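Aeromonas extracellular serine protease (Aeromonas sobria, PDB 3WQB) cleaves peptide bonds after Lys-Lys or Lys-Arg pairs as a calcium-binding, secreted serine protease of the furin type, and probably acts as a virulence factor on host plasma proteins. Local coordinates at residues 346-351 with 417-422; 475-480 with 547-552; 513-518 with 561-566. The protein carries 1 engineered substitution. All blocks are in the same frame, centred on the assembly; numbering follows the deposited sequence.

Contact 1: residues 346-351 with 417-422; sequences MALLMS and IDVNKA
Ala422 CB meets the isobutyl fork of Leu349: CD2 lies 3.8 Å from Ala422 CB and CD1 only a little farther, at 4.1 Å, so both branches rest on the one methyl. Beside it, Leu348 CD1 touches Val419 CG1 at 3.9 Å, and these two side chains cross at about a right angle. No hydrogen bond links the two segments; the contact is apolar and buried, and Val419 O is 4.3 Å from Leu349 CD2. The first side-chain bond of Leu349 is aimed past segment 417-422 rather than at it, but with CG anti to the carbonyl carbon (chi1 -62°) the methyls reach Ala422. Val419 and Ala422, one helical turn apart, form the apolar stripe that faces Leu348 and Leu349.

The two pieces are the C-terminal part of helix 335-352, which carries near its N-terminal end the position predicted to hold the catalytic serine, engineered to Ala336 here, as in other subtilases, and the start of helix 419-426 with the two residues leading into it.

Asp418 is the N-cap of that second helix; its OD1 accepts from Lys421 N at 3.0 Å. The bond is fairly straight (163°), although the N-H arrives from well above the carboxylate plane. Asn58 ND2 is a second donor to Asp418 OD1, and Asn420 bonds Ile16 and Trp61. On the other helix, Ser351 OG is bonded to Leu348 O at 2.9 Å and also to Gly69 N. Met346 and Met350 turn to Leu361 of helix 358-368 and Ala211 of strand 211-215.

Contact 2: residues 475-480 with 547-552; sequences VQVMVS and WRLEVT
Leu549 reaches from strand 547-552 toward two valines of strand 475-480, one for each of its methyls. Its CB points at the opposing strand, and CG lies anti to the backbone N (chi1 -172°), which carries the fork into the space between the backbones. There the branches part: CD1 approaches Val477 CG1 at 4.1 Å, while CD2 meets Val479 CG2 at 3.9 Å. Both valines are met obliquely.

One alternation back along the strand, Trp547 brings the six-membered part of its indole to Val475. CH2 is 3.6 Å from Val475 CG1 and CZ3 is 3.9 Å from the same methyl, which comes in slantwise to the ring. At the far side of the indole NE1 donates to Ala543 O, and Phe538 packs edge-to-face with the ring.

Arg548 points to the other surface of its strand. It grips Glu550 side-on with NE and NH2, both to OE2, the NE bond being 2.9 Å; Arg500 pairs with OE1, so the carboxylate is held by two arginines.

The strand axes pass 10.5 Å apart at 44°, a face-to-face packing of two sheets, as in the beta-sandwich of the P-domain. Strand 471-482 lies between 527-535 and 583-595 in one sheet, strand 545-553 between 460-466 and 489-494 in the other. Leu590 and Trp588 of strand 583-595 also touch Trp547 and Leu549, respectively.

Contact 3: residues 513-518 with 561-566; sequences QSLDQQ and VSLLNR
Leu515 and Leu563 make the apolar part of this contact, their CD1 methyls 4.0 Å apart and the two side chains slanting across one another. Leu563 points from strand 559-565 at the helix. The first side-chain bond of Leu515 is not aimed at the strand; CG anti to the backbone N (chi1 -171°) brings CD1 over to Leu563. The same Leu563 methyl serves both helix residues, for Gln518, one turn farther on, also reaches it.

Gln518 adds a van der Waals contact without a polar bond: its extended chain comes from the direction opposite to Leu563 and its end lies on Leu563 CD1. No hydrogen bond crosses between the segments.

Hydrogen bonds and charges hold each side in place separately. Gln513 is bonded through its amide to His483 O, Leu486 N and Thr525 O, which tie the start of helix 512-520 to nearby chain, and Asp516 forms a salt bridge with Arg524. At the end of the strand, Asn565 OD1 accepts from Thr568 N in the following turn.

An apolar side chain of the other protein chain packs on Leu515. Strand 559-565 runs antiparallel between 228-233 and 571-576, a sheet that joins the protease and P-domain parts of the chain. Leu563 lies beside Leu230 and Thr572, and Gln518 of the helix leans on Thr572 and Leu574 as well.

Contact 1 belongs to the subtilisin-like part of the chain and closes before either of the others opens; contacts 2 and 3 both lie in the P-domain, where their segments alternate along the chain. Strands 545-553 and 559-565 follow one another, so the chain leaves the sandwich of contact 2 directly for the small sheet of contact 3. Contact 3 therefore sits at the junction with the protease part, contact 2 inside the P-domain. The centres of contacts 1 and 2 are 34 Å apart. Those of contacts 2 and 3 are 28 Å apart. Contacts 1 and 3, with centres 43 Å apart, sit on opposite sides of the chain's centre. None touches another.

Contact 1: residues 346-351 with 417-422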
loop_
_atom_site.group_PDB
_atom_site.type_symbol
_atom_site.label_atom_id
_atom_site.label_comp_id
_atom_site.label_asym_id
_atom_site.label_seq_id
_atom_site.Cartn_x
_atom_site.Cartn_y
_atom_site.Cartn_z
ATOM N N MET A 346 -1.982 -8.759 12.994
ATOM C CA MET A 346 -1.392 -9.965 12.449
ATOM C C MET A 346 -0.474 -10.640 13.470
ATOM O O MET A 346 -0.530 -11.858 13.656
ATOM C CB MET A 346 -0.618 -9.622 11.179
ATOM C CG MET A 346 -0.190 -10.820 10.361
ATOM S SD MET A 346 -1.578 -11.722 9.626
ATOM C CE MET A 346 -2.125 -10.665 8.290
ATOM N N ALA A 347 0.372 -9.850 14.139
ATOM C CA ALA A 347 1.287 -10.404 15.133
ATOM C C ALA A 347 0.516 -11.036 16.295
ATOM O O ALA A 347 0.911 -12.085 16.815
ATOM C CB ALA A 347 2.240 -9.346 15.639
ATOM N N LEU A 348 -0.595 -10.433 16.689
ATOM C CA LEU A 348 -1.431 -11.016 17.738
ATOM C C LEU A 348 -1.939 -12.394 17.306
ATOM O O LEU A 348 -1.806 -13.386 18.033
ATOM C CB LEU A 348 -2.607 -10.096 18.095
ATOM C CG LEU A 348 -2.227 -8.782 18.785
ATOM C CD1 LEU A 348 -3.463 -7.961 19.114
ATOM C CD2 LEU A 348 -1.423 -9.047 20.048
ATOM N N LEU A 349 -2.496 -12.462 16.105
ATOM C CA LEU A 349 -3.043 -13.714 15.616
ATOM C C LEU A 349 -1.968 -14.776 15.490
ATOM O O LEU A 349 -2.168 -15.921 15.894
ATOM C CB LEU A 349 -3.742 -13.509 14.275
ATOM C CG LEU A 349 -4.943 -12.571 14.273
ATOM C CD1 LEU A 349 -5.534 -12.547 12.896
ATOM C CD2 LEU A 349 -5.982 -12.947 15.300
ATOM N N MET A 350 -0.830 -14.395 14.921
ATOM C CA MET A 350 0.280 -15.322 14.774
ATOM C C MET A 350 0.769 -15.836 16.119
ATOM O O MET A 350 1.131 -17.003 16.242
ATOM C CB MET A 350 1.432 -14.673 14.012
ATOM C CG MET A 350 1.147 -14.441 12.545
ATOM S SD MET A 350 2.511 -13.533 11.808
ATOM C CE MET A 350 2.091 -13.703 10.071
ATOM N N SER A 351 0.790 -14.979 17.131
ATOM C CA SER A 351 1.272 -15.416 18.443
ATOM C C SER A 351 0.314 -16.405 19.100
ATOM O O SER A 351 0.757 -17.304 19.816
ATOM C CB SER A 351 1.572 -14.236 19.367
ATOM O OG SER A 351 0.401 -13.580 19.833
ATOM N N ILE A 417 -10.758 -4.253 11.078
ATOM C CA ILE A 417 -10.191 -5.348 11.866
ATOM C C ILE A 417 -10.911 -5.525 13.206
ATOM O O ILE A 417 -11.158 -4.551 13.927
ATOM C CB ILE A 417 -8.702 -5.111 12.106
ATOM C CG1 ILE A 417 -7.946 -5.228 10.777
ATOM C CG2 ILE A 417 -8.151 -6.090 13.142
ATOM C CD1 ILE A 417 -6.462 -4.901 10.873
ATOM N N ASP A 418 -11.236 -6.775 13.526
ATOM C CA ASP A 418 -11.813 -7.144 14.816
ATOM C C ASP A 418 -10.959 -8.290 15.335
ATOM O O ASP A 418 -11.181 -9.449 14.997
ATOM C CB ASP A 418 -13.269 -7.580 14.631
ATOM C CG ASP A 418 -13.973 -7.925 15.939
ATOM O OD1 ASP A 418 -13.294 -8.233 16.946
ATOM O OD2 ASP A 418 -15.228 -7.928 15.931
ATOM N N VAL A 419 -9.955 -7.966 16.144
ATOM C CA VAL A 419 -8.994 -8.979 16.588
ATOM C C VAL A 419 -9.661 -10.053 17.449
ATOM O O VAL A 419 -9.368 -11.252 17.301
ATOM C CB VAL A 419 -7.815 -8.335 17.360
ATOM C CG1 VAL A 419 -7.003 -9.398 18.112
ATOM C CG2 VAL A 419 -6.923 -7.544 16.409
ATOM N N ASN A 420 -10.536 -9.637 18.360
ATOM C CA ASN A 420 -11.198 -10.597 19.236
ATOM C C ASN A 420 -11.988 -11.628 18.438
ATOM O O ASN A 420 -11.915 -12.827 18.736
ATOM C CB ASN A 420 -12.168 -9.891 20.176
ATOM C CG ASN A 420 -11.491 -8.986 21.178
ATOM O OD1 ASN A 420 -10.275 -9.028 21.386
ATOM N ND2 ASN A 420 -12.296 -8.155 21.819
ATOM N N LYS A 421 -12.730 -11.167 17.431
ATOM C CA LYS A 421 -13.545 -12.076 16.627
ATOM C C LYS A 421 -12.670 -12.961 15.741
ATOM O O LYS A 421 -12.957 -14.145 15.568
ATOM C CB LYS A 421 -14.582 -11.316 15.802
ATOM C CG LYS A 421 -15.618 -12.207 15.128
ATOM C CD LYS A 421 -16.706 -11.383 14.466
ATOM C CE LYS A 421 -17.646 -12.292 13.692
ATOM N NZ LYS A 421 -18.764 -11.528 13.091
ATOM N N ALA A 422 -11.577 -12.405 15.216
ATOM C CA ALA A 422 -10.629 -13.212 14.459
ATOM C C ALA A 422 -10.089 -14.349 15.319
ATOM O O ALA A 422 -9.961 -15.479 14.854
ATOM C CB ALA A 422 -9.492 -12.344 13.905
#

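Contact 2: residues 475-480 with 547-552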
loop_
_atom_site.group_PDB
_atom_site.type_symbol
_atom_site.label_atom_id
_atom_site.label_comp_id
_atom_site.label_asym_id
_atom_site.label_seq_id
_atom_site.Cartn_x
_atom_site.Cartn_y
_atom_site.Cartn_z
ATOM N N VAL A 475 -8.297 -11.801 -7.778
ATOM C CA VAL A 475 -8.052 -11.777 -9.217
ATOM C C VAL A 475 -7.152 -10.607 -9.580
ATOM O O VAL A 475 -7.307 -9.494 -9.048
ATOM C CB VAL A 475 -9.362 -11.743 -10.076
ATOM C CG1 VAL A 475 -10.189 -12.996 -9.853
ATOM C CG2 VAL A 475 -10.193 -10.516 -9.790
ATOM N N GLN A 476 -6.217 -10.866 -10.487
ATOM C CA GLN A 476 -5.395 -9.831 -11.082
ATOM C C GLN A 476 -5.773 -9.681 -12.536
ATOM O O GLN A 476 -6.093 -10.666 -13.218
ATOM C CB GLN A 476 -3.914 -10.177 -10.988
ATOM C CG GLN A 476 -3.374 -10.214 -9.569
ATOM C CD GLN A 476 -1.993 -10.814 -9.506
ATOM O OE1 GLN A 476 -1.749 -11.873 -10.086
ATOM N NE2 GLN A 476 -1.085 -10.160 -8.785
ATOM N N VAL A 477 -5.738 -8.438 -12.996
ATOM C CA VAL A 477 -6.000 -8.100 -14.386
ATOM C C VAL A 477 -4.884 -7.183 -14.872
ATOM O O VAL A 477 -4.450 -6.281 -14.145
ATOM C CB VAL A 477 -7.389 -7.407 -14.532
ATOM C CG1 VAL A 477 -7.560 -6.709 -15.856
ATOM C CG2 VAL A 477 -8.511 -8.407 -14.347
ATOM N N MET A 478 -4.401 -7.420 -16.089
ATOM C CA MET A 478 -3.555 -6.438 -16.766
ATOM C C MET A 478 -4.343 -5.891 -17.936
ATOM O O MET A 478 -5.064 -6.642 -18.591
ATOM C CB MET A 478 -2.248 -7.060 -17.249
ATOM C CG MET A 478 -1.312 -7.408 -16.108
ATOM S SD MET A 478 0.268 -8.020 -16.703
ATOM C CE MET A 478 -0.194 -9.554 -17.509
ATOM N N VAL A 479 -4.238 -4.584 -18.168
ATOM C CA VAL A 479 -4.970 -3.929 -19.268
ATOM C C VAL A 479 -4.025 -3.113 -20.141
ATOM O O VAL A 479 -3.133 -2.414 -19.638
ATOM C CB VAL A 479 -6.134 -3.021 -18.756
ATOM C CG1 VAL A 479 -6.855 -2.345 -19.932
ATOM C CG2 VAL A 479 -7.130 -3.825 -17.951
ATOM N N SER A 480 -4.229 -3.229 -21.451
ATOM C CA SER A 480 -3.556 -2.382 -22.429
ATOM C C SER A 480 -4.613 -1.727 -23.300
ATOM O O SER A 480 -5.509 -2.397 -23.811
ATOM C CB SER A 480 -2.585 -3.197 -23.285
ATOM O OG SER A 480 -1.562 -3.730 -22.459
ATOM N N TRP A 547 -15.686 -14.441 -17.336
ATOM C CA TRP A 547 -15.314 -13.187 -16.688
ATOM C C TRP A 547 -15.274 -12.083 -17.737
ATOM O O TRP A 547 -14.730 -12.271 -18.827
ATOM C CB TRP A 547 -13.933 -13.329 -16.062
ATOM C CG TRP A 547 -13.869 -14.262 -14.892
ATOM C CD1 TRP A 547 -13.833 -15.626 -14.923
ATOM C CD2 TRP A 547 -13.778 -13.884 -13.518
ATOM N NE1 TRP A 547 -13.756 -16.126 -13.640
ATOM C CE2 TRP A 547 -13.712 -15.073 -12.760
ATOM C CE3 TRP A 547 -13.753 -12.645 -12.852
ATOM C CZ2 TRP A 547 -13.636 -15.062 -11.360
ATOM C CZ3 TRP A 547 -13.681 -12.633 -11.466
ATOM C CH2 TRP A 547 -13.614 -13.838 -10.737
ATOM N N ARG A 548 -15.856 -10.932 -17.423
ATOM C CA ARG A 548 -15.959 -9.853 -18.395
ATOM C C ARG A 548 -15.316 -8.560 -17.910
ATOM O O ARG A 548 -15.604 -8.090 -16.809
ATOM C CB ARG A 548 -17.431 -9.609 -18.758
ATOM C CG ARG A 548 -17.662 -8.497 -19.773
ATOM C CD ARG A 548 -19.118 -8.394 -20.179
ATOM N NE ARG A 548 -19.978 -7.832 -19.137
ATOM C CZ ARG A 548 -20.869 -8.530 -18.431
ATOM N NH1 ARG A 548 -21.001 -9.838 -18.630
ATOM N NH2 ARG A 548 -21.615 -7.925 -17.510
ATOM N N LEU A 549 -14.433 -8.005 -18.730
ATOM C CA LEU A 549 -13.881 -6.679 -18.479
ATOM C C LEU A 549 -14.721 -5.639 -19.198
ATOM O O LEU A 549 -15.097 -5.827 -20.357
ATOM C CB LEU A 549 -12.441 -6.599 -18.980
ATOM C CG LEU A 549 -11.683 -5.326 -18.597
ATOM C CD1 LEU A 549 -11.268 -5.369 -17.127
ATOM C CD2 LEU A 549 -10.479 -5.148 -19.494
ATOM N N GLU A 550 -15.010 -4.542 -18.506
ATOM C CA GLU A 550 -15.802 -3.462 -19.072
ATOM C C GLU A 550 -15.024 -2.170 -18.934
ATOM O O GLU A 550 -14.517 -1.878 -17.856
ATOM C CB GLU A 550 -17.144 -3.343 -18.337
ATOM C CG GLU A 550 -18.094 -4.487 -18.603
ATOM C CD GLU A 550 -19.468 -4.297 -17.989
ATOM O OE1 GLU A 550 -19.692 -3.321 -17.233
ATOM O OE2 GLU A 550 -20.345 -5.130 -18.284
ATOM N N VAL A 551 -14.913 -1.400 -20.019
ATOM C CA VAL A 551 -14.220 -0.113 -20.001
ATOM C C VAL A 551 -15.136 0.924 -20.648
ATOM O O VAL A 551 -15.615 0.695 -21.757
ATOM C CB VAL A 551 -12.878 -0.169 -20.774
ATOM C CG1 VAL A 551 -12.191 1.193 -20.789
ATOM C CG2 VAL A 551 -11.954 -1.233 -20.179
ATOM N N THR A 552 -15.384 2.037 -19.960
ATOM C CA THR A 552 -16.243 3.104 -20.482
ATOM C C THR A 552 -15.572 4.453 -20.298
ATOM O O THR A 552 -14.992 4.722 -19.249
ATOM C CB THR A 552 -17.599 3.156 -19.738
ATOM O OG1 THR A 552 -18.158 1.841 -19.634
ATOM C CG2 THR A 552 -18.583 4.030 -20.494
#

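Contact 3: residues 513-518 with 561-566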
loop_
_atom_site.group_PDB
_atom_site.type_symbol
_atom_site.label_atom_id
_atom_site.label_comp_id
_atom_site.label_asym_id
_atom_site.label_seq_id
_atom_site.Cartn_x
_atom_site.Cartn_y
_atom_site.Cartn_z
ATOM N N GLN A 513 -0.909 12.852 -19.037
ATOM C CA GLN A 513 -0.988 13.214 -20.454
ATOM C C GLN A 513 -1.184 14.717 -20.613
ATOM O O GLN A 513 -0.550 15.340 -21.470
ATOM C CB GLN A 513 -2.100 12.451 -21.157
ATOM C CG GLN A 513 -1.883 10.953 -21.183
ATOM C CD GLN A 513 -3.163 10.194 -21.499
ATOM O OE1 GLN A 513 -4.187 10.365 -20.835
ATOM N NE2 GLN A 513 -3.109 9.358 -22.521
ATOM N N SER A 514 -2.036 15.292 -19.768
ATOM C CA SER A 514 -2.254 16.733 -19.744
ATOM C C SER A 514 -1.019 17.475 -19.242
ATOM O O SER A 514 -0.647 18.517 -19.792
ATOM C CB SER A 514 -3.480 17.084 -18.901
ATOM O OG SER A 514 -4.654 16.576 -19.508
ATOM N N LEU A 515 -0.368 16.927 -18.214
ATOM C CA LEU A 515 0.832 17.547 -17.666
ATOM C C LEU A 515 1.946 17.575 -18.709
ATOM O O LEU A 515 2.618 18.595 -18.876
ATOM C CB LEU A 515 1.286 16.833 -16.389
ATOM C CG LEU A 515 2.405 17.503 -15.585
ATOM C CD1 LEU A 515 2.006 18.904 -15.097
ATOM C CD2 LEU A 515 2.792 16.617 -14.425
ATOM N N ASP A 516 2.121 16.461 -19.419
ATOM C CA ASP A 516 3.107 16.368 -20.498
ATOM C C ASP A 516 2.851 17.395 -21.591
ATOM O O ASP A 516 3.783 18.058 -22.041
ATOM C CB ASP A 516 3.134 14.962 -21.099
ATOM C CG ASP A 516 4.058 14.016 -20.352
ATOM O OD1 ASP A 516 4.544 14.368 -19.255
ATOM O OD2 ASP A 516 4.298 12.906 -20.874
ATOM N N GLN A 517 1.591 17.537 -21.998
ATOM C CA GLN A 517 1.227 18.512 -23.029
ATOM C C GLN A 517 1.554 19.949 -22.601
ATOM O O GLN A 517 2.128 20.717 -23.380
ATOM C CB GLN A 517 -0.250 18.369 -23.416
ATOM C CG GLN A 517 -0.689 19.240 -24.600
ATOM C CD GLN A 517 0.146 19.020 -25.852
ATOM O OE1 GLN A 517 0.705 19.967 -26.406
ATOM N NE2 GLN A 517 0.233 17.772 -26.303
ATOM N N GLN A 518 1.202 20.298 -21.364
ATOM C CA GLN A 518 1.491 21.623 -20.808
ATOM C C GLN A 518 2.992 21.887 -20.653
ATOM O O GLN A 518 3.493 22.928 -21.091
ATOM C CB GLN A 518 0.780 21.813 -19.462
ATOM C CG GLN A 518 1.152 23.099 -18.726
ATOM C CD GLN A 518 0.474 23.220 -17.377
ATOM O OE1 GLN A 518 -0.676 23.656 -17.282
ATOM N NE2 GLN A 518 1.187 22.843 -16.320
ATOM N N VAL A 561 -7.015 20.878 -12.607
ATOM C CA VAL A 561 -6.223 20.322 -11.529
ATOM C C VAL A 561 -5.266 21.408 -11.056
ATOM O O VAL A 561 -4.614 22.062 -11.871
ATOM C CB VAL A 561 -5.433 19.085 -12.017
ATOM C CG1 VAL A 561 -4.520 18.541 -10.924
ATOM C CG2 VAL A 561 -6.397 17.996 -12.503
ATOM N N SER A 562 -5.199 21.594 -9.744
ATOM C CA SER A 562 -4.298 22.561 -9.132
ATOM C C SER A 562 -2.933 21.902 -8.928
ATOM O O SER A 562 -2.836 20.793 -8.365
ATOM C CB SER A 562 -4.861 23.042 -7.785
ATOM O OG SER A 562 -6.210 23.495 -7.896
ATOM N N LEU A 563 -1.893 22.578 -9.404
ATOM C CA LEU A 563 -0.512 22.145 -9.261
ATOM C C LEU A 563 0.224 23.108 -8.339
ATOM O O LEU A 563 0.301 24.308 -8.623
ATOM C CB LEU A 563 0.193 22.111 -10.622
ATOM C CG LEU A 563 -0.479 21.450 -11.823
ATOM C CD1 LEU A 563 0.221 21.870 -13.098
ATOM C CD2 LEU A 563 -0.433 19.948 -11.656
ATOM N N LEU A 564 0.756 22.591 -7.237
ATOM C CA LEU A 564 1.545 23.395 -6.300
ATOM C C LEU A 564 3.005 23.013 -6.371
ATOM O O LEU A 564 3.357 21.865 -6.117
ATOM C CB LEU A 564 1.031 23.219 -4.868
ATOM C CG LEU A 564 1.851 23.801 -3.707
ATOM C CD1 LEU A 564 1.849 25.328 -3.754
ATOM C CD2 LEU A 564 1.301 23.313 -2.374
ATOM N N ASN A 565 3.853 23.974 -6.718
ATOM C CA ASN A 565 5.294 23.812 -6.583
ATOM C C ASN A 565 5.645 24.029 -5.108
ATOM O O ASN A 565 5.508 25.136 -4.597
ATOM C CB ASN A 565 5.999 24.838 -7.476
ATOM C CG ASN A 565 7.508 24.659 -7.511
ATOM O OD1 ASN A 565 8.163 24.576 -6.474
ATOM N ND2 ASN A 565 8.066 24.618 -8.714
ATOM N N ARG A 566 6.087 22.978 -4.419
ATOM C CA ARG A 566 6.241 23.040 -2.957
ATOM C C ARG A 566 7.360 23.977 -2.505
ATOM O O ARG A 566 7.282 24.577 -1.428
ATOM C CB ARG A 566 6.452 21.643 -2.368
ATOM C CG ARG A 566 5.269 20.717 -2.586
ATOM C CD ARG A 566 5.520 19.348 -1.986
ATOM N NE ARG A 566 5.224 19.321 -0.556
ATOM C CZ ARG A 566 5.221 18.221 0.192
ATOM N NH1 ARG A 566 5.499 17.038 -0.348
ATOM N NH2 ARG A 566 4.940 18.304 1.484
#